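Long-range contact in probable ribosomal RNA small subunit methyltransferase (Thermus thermophilus, PDB 3DMF), which probably methylates an exocyclic amino group of a base in small-subunit ribosomal RNA, with S-adenosylmethionine as the methyl donor: residues I302-P307 with G334-V339. Sequence-based numbering, arbitrary orientation.
With SAM (S-adenosylmethionine), chain H.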
ATOM      1  N   ILE A 302       8.975 -18.656  -4.702  1.00 20.89           N
ATOM      2  CA  ILE A 302       8.372 -17.316  -4.625  1.00 20.97           C
ATOM      3  C   ILE A 302       6.861 -17.458  -4.718  1.00 20.80           C
ATOM      4  O   ILE A 302       6.377 -18.230  -5.532  1.00 20.83           O
ATOM      5  CB  ILE A 302       8.983 -16.356  -5.689  1.00 21.33           C
ATOM      6  CG1 ILE A 302      10.490 -16.204  -5.416  1.00 21.83           C
ATOM      7  CG2 ILE A 302       8.275 -14.983  -5.670  1.00 20.82           C
ATOM      8  CD1 ILE A 302      11.245 -15.306  -6.402  1.00 22.51           C
ATOM      9  N   VAL A 303       6.132 -16.762  -3.837  1.00 20.27           N
ATOM     10  CA  VAL A 303       4.665 -16.833  -3.796  1.00 20.80           C
ATOM     11  C   VAL A 303       4.087 -15.444  -3.873  1.00 21.21           C
ATOM     12  O   VAL A 303       4.708 -14.496  -3.392  1.00 21.58           O
ATOM     13  CB  VAL A 303       4.116 -17.542  -2.509  1.00 20.88           C
ATOM     14  CG1 VAL A 303       4.566 -18.985  -2.455  1.00 21.36           C
ATOM     15  CG2 VAL A 303       4.492 -16.781  -1.242  1.00 21.37           C
ATOM     16  N   THR A 304       2.904 -15.327  -4.466  1.00 20.79           N
ATOM     17  CA  THR A 304       2.225 -14.038  -4.496  1.00 20.66           C
ATOM     18  C   THR A 304       0.734 -14.144  -4.745  1.00 21.40           C
ATOM     19  O   THR A 304       0.289 -14.916  -5.598  1.00 21.22           O
ATOM     20  CB  THR A 304       2.877 -13.064  -5.530  1.00 21.44           C
ATOM     21  OG1 THR A 304       2.281 -11.763  -5.403  1.00 22.44           O
ATOM     22  CG2 THR A 304       2.727 -13.550  -7.005  1.00 21.45           C
ATOM     23  N   ASN A 305      -0.013 -13.373  -3.955  1.00 20.81           N
ATOM     24  CA  ASN A 305      -1.367 -12.947  -4.310  1.00 21.37           C
ATOM     25  C   ASN A 305      -1.228 -11.463  -4.707  1.00 22.37           C
ATOM     26  O   ASN A 305      -1.213 -10.593  -3.831  1.00 22.23           O
ATOM     27  CB  ASN A 305      -2.328 -13.135  -3.128  1.00 21.87           C
ATOM     28  CG  ASN A 305      -3.736 -12.754  -3.475  1.00 22.06           C
ATOM     29  OD1 ASN A 305      -3.985 -12.218  -4.558  1.00 25.37           O
ATOM     30  ND2 ASN A 305      -4.682 -13.032  -2.575  1.00 23.68           N
ATOM     31  N   PRO A 306      -1.058 -11.165  -6.011  1.00 22.81           N
ATOM     32  CA  PRO A 306      -0.742  -9.787  -6.414  1.00 23.07           C
ATOM     33  C   PRO A 306      -1.924  -8.850  -6.281  1.00 23.26           C
ATOM     34  O   PRO A 306      -3.077  -9.304  -6.271  1.00 22.92           O
ATOM     35  CB  PRO A 306      -0.329  -9.921  -7.903  1.00 21.94           C
ATOM     36  CG  PRO A 306      -0.210 -11.340  -8.168  1.00 26.37           C
ATOM     37  CD  PRO A 306      -1.081 -12.073  -7.169  1.00 23.51           C
ATOM     38  N   PRO A 307      -1.659  -7.539  -6.220  1.00 23.92           N
ATOM     39  CA  PRO A 307      -2.754  -6.577  -6.194  1.00 24.31           C
ATOM     40  C   PRO A 307      -3.531  -6.621  -7.509  1.00 25.76           C
ATOM     41  O   PRO A 307      -2.999  -7.065  -8.541  1.00 25.32           O
ATOM     42  CB  PRO A 307      -2.032  -5.230  -6.049  1.00 25.43           C
ATOM     43  CG  PRO A 307      -0.681  -5.455  -6.565  1.00 24.92           C
ATOM     44  CD  PRO A 307      -0.337  -6.886  -6.263  1.00 23.90           C
ATOM     45  N   GLY A 334      14.041 -23.306  -9.042  1.00 23.88           N
ATOM     46  CA  GLY A 334      13.122 -22.649  -8.120  1.00 22.82           C
ATOM     47  C   GLY A 334      11.715 -22.605  -8.691  1.00 22.81           C
ATOM     48  O   GLY A 334      11.524 -22.764  -9.899  1.00 22.94           O
ATOM     49  N   VAL A 335      10.723 -22.398  -7.832  1.00 21.79           N
ATOM     50  CA  VAL A 335       9.340 -22.432  -8.297  1.00 22.09           C
ATOM     51  C   VAL A 335       8.556 -21.197  -7.867  1.00 22.16           C
ATOM     52  O   VAL A 335       8.864 -20.579  -6.844  1.00 22.15           O
ATOM     53  CB  VAL A 335       8.590 -23.703  -7.833  1.00 21.86           C
ATOM     54  CG1 VAL A 335       9.234 -24.966  -8.428  1.00 21.87           C
ATOM     55  CG2 VAL A 335       8.510 -23.777  -6.313  1.00 23.00           C
ATOM     56  N   PHE A 336       7.552 -20.863  -8.673  1.00 21.38           N
ATOM     57  CA  PHE A 336       6.720 -19.670  -8.501  1.00 21.50           C
ATOM     58  C   PHE A 336       5.252 -20.076  -8.429  1.00 21.10           C
ATOM     59  O   PHE A 336       4.773 -20.865  -9.267  1.00 21.12           O
ATOM     60  CB  PHE A 336       6.949 -18.756  -9.704  1.00 21.77           C
ATOM     61  CG  PHE A 336       6.178 -17.457  -9.677  1.00 22.19           C
ATOM     62  CD1 PHE A 336       6.090 -16.684  -8.513  1.00 22.37           C
ATOM     63  CD2 PHE A 336       5.612 -16.965 -10.851  1.00 23.74           C
ATOM     64  CE1 PHE A 336       5.388 -15.455  -8.530  1.00 23.45           C
ATOM     65  CE2 PHE A 336       4.923 -15.756 -10.875  1.00 22.21           C
ATOM     66  CZ  PHE A 336       4.816 -14.995  -9.720  1.00 23.96           C
ATOM     67  N   PHE A 337       4.545 -19.545  -7.425  1.00 20.42           N
ATOM     68  CA  PHE A 337       3.094 -19.740  -7.298  1.00 21.01           C
ATOM     69  C   PHE A 337       2.444 -18.367  -7.300  1.00 21.04           C
ATOM     70  O   PHE A 337       2.852 -17.484  -6.531  1.00 21.11           O
ATOM     71  CB  PHE A 337       2.732 -20.414  -5.975  1.00 21.69           C
ATOM     72  CG  PHE A 337       3.231 -21.822  -5.837  1.00 20.33           C
ATOM     73  CD1 PHE A 337       2.382 -22.893  -6.099  1.00 19.38           C
ATOM     74  CD2 PHE A 337       4.536 -22.085  -5.416  1.00 20.50           C
ATOM     75  CE1 PHE A 337       2.818 -24.191  -5.974  1.00 20.37           C
ATOM     76  CE2 PHE A 337       4.980 -23.410  -5.274  1.00 20.62           C
ATOM     77  CZ  PHE A 337       4.115 -24.453  -5.559  1.00 20.69           C
ATOM     78  N   LEU A 338       1.417 -18.201  -8.139  1.00 21.05           N
ATOM     79  CA  LEU A 338       0.676 -16.945  -8.233  1.00 21.48           C
ATOM     80  C   LEU A 338      -0.798 -17.273  -8.238  1.00 21.40           C
ATOM     81  O   LEU A 338      -1.219 -18.227  -8.896  1.00 20.54           O
ATOM     82  CB  LEU A 338       1.049 -16.189  -9.509  1.00 22.21           C
ATOM     83  CG  LEU A 338       0.333 -14.871  -9.836  1.00 22.40           C
ATOM     84  CD1 LEU A 338       1.249 -13.942 -10.587  1.00 24.04           C
ATOM     85  CD2 LEU A 338      -0.934 -15.160 -10.655  1.00 24.24           C
ATOM     86  N   VAL A 339      -1.580 -16.494  -7.493  1.00 20.66           N
ATOM     87  CA  VAL A 339      -3.038 -16.682  -7.466  1.00 21.23           C
ATOM     88  C   VAL A 339      -3.733 -15.427  -7.967  1.00 22.00           C
ATOM     89  O   VAL A 339      -3.349 -14.303  -7.621  1.00 21.41           O
ATOM     90  CB  VAL A 339      -3.564 -17.147  -6.063  1.00 21.16           C
ATOM     91  CG1 VAL A 339      -3.432 -16.069  -5.025  1.00 20.78           C
ATOM     92  CG2 VAL A 339      -5.058 -17.615  -6.138  1.00 19.83           C
TER
HETATM   93  N   SAM H 388      -0.064 -11.664   0.614  1.00 20.42           N
HETATM   94  CA  SAM H 388      -1.222 -11.042   1.332  1.00 20.31           C
HETATM   95  C   SAM H 388      -2.399 -12.012   1.343  1.00 21.12           C
HETATM   96  O   SAM H 388      -2.363 -12.964   0.571  1.00 21.97           O
HETATM   97  OXT SAM H 388      -3.345 -11.809   2.090  1.00 21.16           O
HETATM   98  CB  SAM H 388      -1.691  -9.735   0.689  1.00 20.40           C
HETATM   99  CG  SAM H 388      -2.126  -9.865  -0.779  1.00 21.00           C
HETATM  100  SD  SAM H 388      -2.822  -8.335  -1.473  1.00 20.82           S
HETATM  101  CE  SAM H 388      -3.816  -8.987  -2.842  1.00 22.95           C
HETATM  102  C5' SAM H 388      -1.443  -7.634  -2.419  1.00 20.38           C
HETATM  103  C4' SAM H 388      -0.415  -6.911  -1.541  1.00 19.26           C
HETATM  104  O4' SAM H 388       0.509  -6.295  -2.442  1.00 17.58           O
HETATM  105  C3' SAM H 388      -0.990  -5.828  -0.609  1.00 16.49           C
HETATM  106  O3' SAM H 388      -0.605  -6.088   0.711  1.00 16.38           O
HETATM  107  C2' SAM H 388      -0.350  -4.556  -1.176  1.00 16.42           C
HETATM  108  O2' SAM H 388      -0.191  -3.472  -0.257  1.00 16.84           O
HETATM  109  C1' SAM H 388       0.927  -5.120  -1.775  1.00 15.96           C
HETATM  110  N9  SAM H 388       1.567  -4.206  -2.735  1.00 15.29           N
HETATM  111  C8  SAM H 388       0.989  -3.278  -3.572  1.00 15.66           C
HETATM  112  N7  SAM H 388       1.980  -2.664  -4.283  1.00 15.56           N
HETATM  113  C5  SAM H 388       3.169  -3.187  -3.886  1.00 15.27           C
HETATM  114  C6  SAM H 388       4.491  -2.925  -4.240  1.00 14.35           C
HETATM  115  N6  SAM H 388       4.856  -1.978  -5.110  1.00 14.82           N
HETATM  116  N1  SAM H 388       5.469  -3.676  -3.631  1.00 14.87           N
HETATM  117  C2  SAM H 388       5.203  -4.624  -2.679  1.00 14.75           C
HETATM  118  N3  SAM H 388       3.898  -4.881  -2.281  1.00 15.38           N
HETATM  119  C4  SAM H 388       2.916  -4.159  -2.917  1.00 14.70           C
HETATM  120  O   HOH W   1      -4.392 -11.618  -7.447  1.00 27.96           O
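With CG swung anti to its backbone N (chi1 -179°), Phe336 carries its ring toward Thr304, whose OG1 is likewise anti to the backbone N (chi1 -173°), which turns CG2 to the ring. Thr304 CG2 meets Phe336 CE1 obliquely at 3.6 Å and also rests against Leu338, while OG1 is hydrogen-bonded to the carbonyl of Leu240 of strand 236-240, the neighbour on the other edge. Ile302 packs its CG2 on the CD1 side of the same ring, and helix 317-329 covers this face of the sheet. On the other face Val303 CG1 lies 4.2 Å from Phe337 CB, under Leu223 of helix 214-227. The strands run parallel, their axes 4.8 Å apart, and four backbone hydrogen bonds join them. Both backbone polar atoms of Ile302 are used: its N donates to Val335 O and its O accepts from Phe337 N, at 2.9 Å each. Thr304 pairs in the same way with Phe337 O and Val339 N, the bond from its N being the more bent at 139°.

Beyond Thr304 the first strand gives way to a loop that still touches the second. Pro306 sets CG 3.8 Å from Leu338 CD1, and a water is hydrogen-bonded to Pro306 O and Val339 O. Asn305 lays CB and CG against Val339 CG1, its ND2 bonded to Ser216 OG, while its CG and backbone O lie 3.8 and 3.2 Å from CE, the transferable methyl carbon of S-adenosylmethionine. Replacing this side chain by an alanine is likely to leave Ser216 OG without its amide partner and lose the packing of CG between Val339 CG1 and the methyl. Asn305-Pro306-Pro307 followed by Phe308 forms the NPPF motif of N6-adenine and N2-guanine methyltransferases, here at the C-terminal end of the fourth strand of the Rossmann-like methyltransferase sheet.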